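Local coordinates for protein Methylcobalamin\: coenzyme M methyltransferase (Methanosarcina mazei, PDB 4AY7) that transfers the methyl group of a methylated corrinoid to coenzyme M in methanogenesis, with a zinc cofactor and a TIM-barrel fold, at residues R287-L299 / I318-P332. Numbering follows the deposited sequence.
With MG (magnesium ion), chain D; ZN (zinc ion), chain C.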
loop_
_atom_site.group_PDB
_atom_site.type_symbol
_atom_site.label_atom_id
_atom_site.label_comp_id
_atom_site.label_asym_id
_atom_site.label_seq_id
_atom_site.Cartn_x
_atom_site.Cartn_y
_atom_site.Cartn_z
ATOM N N ARG A 287 -2.422 -5.568 13.801
ATOM C CA ARG A 287 -1.708 -4.396 14.264
ATOM C C ARG A 287 -2.066 -3.200 13.440
ATOM O O ARG A 287 -2.623 -3.325 12.332
ATOM C CB ARG A 287 -0.218 -4.647 14.216
ATOM C CG ARG A 287 0.405 -5.193 15.477
ATOM C CD ARG A 287 -0.243 -6.503 15.920
ATOM N NE ARG A 287 -0.177 -7.550 14.925
ATOM C CZ ARG A 287 -0.990 -8.596 14.835
ATOM N NH1 ARG A 287 -1.912 -8.857 15.744
ATOM N NH2 ARG A 287 -0.853 -9.480 13.854
ATOM N N LEU A 288 -1.760 -2.011 13.942
ATOM C CA LEU A 288 -2.181 -0.756 13.299
ATOM C C LEU A 288 -0.989 0.073 12.808
ATOM O O LEU A 288 0.012 0.269 13.515
ATOM C CB LEU A 288 -3.093 0.060 14.202
ATOM C CG LEU A 288 -3.946 1.162 13.580
ATOM C CD1 LEU A 288 -4.950 0.607 12.583
ATOM C CD2 LEU A 288 -4.632 2.041 14.652
ATOM N N VAL A 289 -1.055 0.457 11.541
ATOM C CA VAL A 289 0.005 1.179 10.875
ATOM C C VAL A 289 -0.576 2.536 10.489
ATOM O O VAL A 289 -1.652 2.627 9.934
ATOM C CB VAL A 289 0.482 0.473 9.614
ATOM C CG1 VAL A 289 1.579 1.307 8.941
ATOM C CG2 VAL A 289 0.910 -1.006 9.911
ATOM N N GLY A 290 0.165 3.589 10.782
ATOM C CA GLY A 290 -0.317 4.952 10.459
ATOM C C GLY A 290 0.142 5.962 11.475
ATOM O O GLY A 290 1.147 5.727 12.103
ATOM N N ASN A 291 -0.568 7.082 11.664
ATOM C CA ASN A 291 -1.775 7.484 10.919
ATOM C C ASN A 291 -1.739 8.973 10.530
ATOM O O ASN A 291 -2.785 9.672 10.562
ATOM C CB ASN A 291 -3.003 7.236 11.778
ATOM C CG ASN A 291 -2.952 7.997 13.080
ATOM O OD1 ASN A 291 -1.943 8.636 13.376
ATOM N ND2 ASN A 291 -4.006 7.913 13.866
ATOM N N VAL A 292 -0.547 9.486 10.237
ATOM C CA VAL A 292 -0.390 10.907 10.197
ATOM C C VAL A 292 -0.947 11.378 8.835
ATOM O O VAL A 292 -0.608 10.812 7.768
ATOM C CB VAL A 292 1.089 11.374 10.485
ATOM C CG1 VAL A 292 1.157 12.926 10.423
ATOM C CG2 VAL A 292 1.587 10.858 11.862
ATOM N N SER A 293 -1.825 12.393 8.876
ATOM C CA SER A 293 -2.608 12.753 7.690
ATOM C C SER A 293 -1.685 13.177 6.561
ATOM O O SER A 293 -0.965 14.154 6.678
ATOM C CB SER A 293 -3.452 13.953 7.993
ATOM O OG SER A 293 -4.156 14.417 6.844
ATOM N N SER A 294 -1.733 12.484 5.447
ATOM C CA SER A 294 -0.923 12.933 4.286
ATOM C C SER A 294 -1.326 14.328 3.719
ATOM O O SER A 294 -0.477 15.159 3.520
ATOM C CB SER A 294 -0.931 11.899 3.142
ATOM O OG SER A 294 -0.219 10.736 3.615
ATOM N N PRO A 295 -2.619 14.541 3.438
ATOM C CA PRO A 295 -3.009 15.833 2.857
ATOM C C PRO A 295 -3.033 17.003 3.824
ATOM O O PRO A 295 -2.769 18.142 3.384
ATOM C CB PRO A 295 -4.423 15.537 2.264
ATOM C CG PRO A 295 -4.973 14.466 3.181
ATOM C CD PRO A 295 -3.764 13.585 3.480
ATOM N N PHE A 296 -3.347 16.797 5.110
ATOM C CA PHE A 296 -3.495 17.922 6.033
ATOM C C PHE A 296 -2.416 18.087 7.097
ATOM O O PHE A 296 -2.398 19.058 7.880
ATOM C CB PHE A 296 -4.919 18.025 6.545
ATOM C CG PHE A 296 -5.952 17.955 5.440
ATOM C CD1 PHE A 296 -5.991 18.944 4.451
ATOM C CD2 PHE A 296 -6.820 16.871 5.324
ATOM C CE1 PHE A 296 -6.921 18.886 3.416
ATOM C CE2 PHE A 296 -7.746 16.791 4.281
ATOM C CZ PHE A 296 -7.792 17.800 3.313
ATOM N N THR A 297 -1.447 17.203 7.123
ATOM C CA THR A 297 -0.390 17.401 8.064
ATOM C C THR A 297 0.963 17.239 7.426
ATOM O O THR A 297 1.835 18.136 7.492
ATOM C CB THR A 297 -0.570 16.459 9.283
ATOM O OG1 THR A 297 -1.872 16.669 9.875
ATOM C CG2 THR A 297 0.555 16.598 10.274
ATOM N N LEU A 298 1.147 16.116 6.773
ATOM C CA LEU A 298 2.472 15.850 6.269
ATOM C C LEU A 298 2.814 16.809 5.089
ATOM O O LEU A 298 3.956 17.265 4.973
ATOM C CB LEU A 298 2.499 14.362 5.948
ATOM C CG LEU A 298 3.753 13.511 6.000
ATOM C CD1 LEU A 298 4.616 13.571 7.226
ATOM C CD2 LEU A 298 3.226 12.082 5.756
ATOM N N LEU A 299 1.836 17.103 4.235
ATOM C CA LEU A 299 2.051 17.894 3.038
ATOM C C LEU A 299 2.284 19.345 3.466
ATOM O O LEU A 299 3.302 19.871 3.113
ATOM C CB LEU A 299 0.889 17.730 2.036
ATOM C CG LEU A 299 0.654 18.768 0.930
ATOM C CD1 LEU A 299 1.929 18.905 0.060
ATOM C CD2 LEU A 299 -0.591 18.418 0.119
ATOM N N ILE A 318 0.039 3.029 18.249
ATOM C CA ILE A 318 0.345 2.632 16.889
ATOM C C ILE A 318 1.500 1.654 16.870
ATOM O O ILE A 318 2.417 1.754 17.684
ATOM C CB ILE A 318 0.658 3.885 16.033
ATOM C CG1 ILE A 318 0.254 3.624 14.606
ATOM C CG2 ILE A 318 2.149 4.331 16.129
ATOM C CD1 ILE A 318 -1.266 3.709 14.362
ATOM N N ASP A 319 1.420 0.652 16.003
ATOM C CA ASP A 319 2.411 -0.372 15.932
ATOM C C ASP A 319 3.572 -0.060 15.033
ATOM O O ASP A 319 4.700 -0.519 15.256
ATOM C CB ASP A 319 1.739 -1.680 15.585
ATOM C CG ASP A 319 0.676 -2.048 16.593
ATOM O OD1 ASP A 319 1.083 -2.321 17.731
ATOM O OD2 ASP A 319 -0.543 -1.968 16.339
ATOM N N VAL A 320 3.275 0.630 13.956
ATOM C CA VAL A 320 4.233 1.113 12.971
ATOM C C VAL A 320 3.850 2.563 12.632
ATOM O O VAL A 320 2.710 2.820 12.180
ATOM C CB VAL A 320 4.251 0.306 11.670
ATOM C CG1 VAL A 320 5.108 1.035 10.613
ATOM C CG2 VAL A 320 4.751 -1.162 11.909
ATOM N N LEU A 321 4.733 3.490 12.952
ATOM C CA LEU A 321 4.420 4.927 12.731
ATOM C C LEU A 321 4.625 5.212 11.253
ATOM O O LEU A 321 5.700 4.895 10.673
ATOM C CB LEU A 321 5.301 5.816 13.543
ATOM C CG LEU A 321 5.197 7.337 13.399
ATOM C CD1 LEU A 321 3.780 7.730 13.766
ATOM C CD2 LEU A 321 6.250 8.164 14.148
ATOM N N ALA A 322 3.606 5.803 10.638
ATOM C CA ALA A 322 3.628 5.991 9.161
ATOM C C ALA A 322 2.620 7.038 8.722
ATOM O O ALA A 322 1.704 7.338 9.459
ATOM C CB ALA A 322 3.345 4.646 8.449
ATOM N N PRO A 323 2.738 7.536 7.440
ATOM C CA PRO A 323 1.704 8.375 6.861
ATOM C C PRO A 323 0.368 7.598 6.822
ATOM O O PRO A 323 0.353 6.385 6.609
ATOM C CB PRO A 323 2.234 8.656 5.454
ATOM C CG PRO A 323 3.728 8.494 5.591
ATOM C CD PRO A 323 3.888 7.364 6.536
ATOM N N GLY A 324 -0.739 8.303 6.905
ATOM C CA GLY A 324 -2.008 7.676 6.784
ATOM C C GLY A 324 -2.354 7.190 5.377
ATOM O O GLY A 324 -3.097 6.271 5.227
ATOM N N CYS A 325 -1.854 7.844 4.344
ATOM C CA CYS A 325 -2.170 7.490 2.965
ATOM C C CYS A 325 -0.867 7.668 2.191
ATOM O O CYS A 325 0.178 7.896 2.798
ATOM C CB CYS A 325 -3.319 8.352 2.402
ATOM S SG CYS A 325 -3.939 7.562 0.902
ATOM N N GLY A 326 -0.888 7.507 0.872
ATOM C CA GLY A 326 0.332 7.818 0.098
ATOM C C GLY A 326 0.798 9.255 0.417
ATOM O O GLY A 326 -0.009 10.167 0.691
ATOM N N ILE A 327 2.106 9.452 0.417
ATOM C CA ILE A 327 2.669 10.776 0.641
ATOM C C ILE A 327 2.302 11.643 -0.543
ATOM O O ILE A 327 2.448 11.217 -1.744
ATOM C CB ILE A 327 4.189 10.642 0.794
ATOM C CG1 ILE A 327 4.499 9.672 1.958
ATOM C CG2 ILE A 327 4.848 12.017 1.019
ATOM C CD1 ILE A 327 5.989 9.568 2.369
ATOM N N ALA A 328 1.782 12.830 -0.297
ATOM C CA ALA A 328 1.523 13.734 -1.431
ATOM C C ALA A 328 2.883 14.071 -2.129
ATOM O O ALA A 328 3.912 14.285 -1.455
ATOM C CB ALA A 328 0.831 15.025 -0.978
ATOM N N PRO A 329 2.877 14.105 -3.454
ATOM C CA PRO A 329 4.116 14.336 -4.174
ATOM C C PRO A 329 4.805 15.665 -3.833
ATOM O O PRO A 329 6.036 15.723 -3.866
ATOM C CB PRO A 329 3.687 14.295 -5.625
ATOM C CG PRO A 329 2.491 13.399 -5.655
ATOM C CD PRO A 329 1.810 13.550 -4.325
ATOM N N MET A 330 4.063 16.710 -3.496
ATOM C CA MET A 330 4.691 17.978 -3.122
ATOM C C MET A 330 5.074 18.097 -1.653
ATOM O O MET A 330 5.480 19.185 -1.207
ATOM C CB MET A 330 3.817 19.169 -3.519
ATOM C CG MET A 330 3.712 19.302 -5.017
ATOM S SD MET A 330 5.291 19.674 -5.845
ATOM C CE MET A 330 5.799 21.318 -5.353
ATOM N N THR A 331 5.027 16.986 -0.906
ATOM C CA THR A 331 5.520 16.986 0.450
ATOM C C THR A 331 7.038 17.327 0.553
ATOM O O THR A 331 7.876 16.648 -0.054
ATOM C CB THR A 331 5.238 15.629 1.104
ATOM O OG1 THR A 331 3.827 15.409 1.038
ATOM C CG2 THR A 331 5.676 15.607 2.551
ATOM N N PRO A 332 7.374 18.344 1.306
ATOM C CA PRO A 332 8.819 18.591 1.525
ATOM C C PRO A 332 9.523 17.482 2.259
ATOM O O PRO A 332 8.936 16.843 3.196
ATOM C CB PRO A 332 8.870 19.876 2.303
ATOM C CG PRO A 332 7.497 20.468 2.253
ATOM C CD PRO A 332 6.528 19.368 1.931
HETATM MG MG MG D . 1.473 -2.757 19.842
HETATM ZN ZN ZN C . -5.653 5.770 1.407
HETATM O O HOH W 1 -0.978 4.076 7.107
HETATM O O HOH W 2 1.868 13.953 2.365
HETATM O O HOH W 3 3.493 -2.625 19.729
HETATM O O HOH W 4 0.936 -1.005 20.835
#
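Asp-319 reaches across to Leu-288, where OD2 takes the backbone N of Leu-288 on its anti lone pair at 2.7 Å, nearly straight at 171°. With CG of Asp-319 anti to its own carbonyl carbon (chi1 -58°), OD2 reaches Leu-288 while OD1 binds a magnesium ion; Lys-279 makes a salt bridge to OD2. Next along, Gly-290 N donates to Val-320 O at 3.0 Å, while Val-289 CG1 packs 3.8 Å from Ala-322 CB. These are neighbouring parallel strands of the TIM barrel, 287-292 and 320-323, joined through helix 303-315 in a beta-alpha-beta crossover. At their C-terminal ends, Gly-324 N donates to Val-292 O at 2.7 Å, and the chain turns into Cys-325, whose SG binds zinc at 2.5 Å together with His-246 and Cys-248. Ser-294 OG accepts a weak bond from Cys-325 N. Farther out, Thr-331 OG1 donates to Ala-328 O at 2.7 Å and accepts from a water that also bridges Ser-294 O and Ala-328 N; Thr-331 CG2 sits 3.4 Å from Leu-298 O. A valine in place of Thr-331 would probably leave that water short of an acceptor and take from Ala-328 O its hydroxyl donor. Leu-299 CD2 packs on Ala-328 CB.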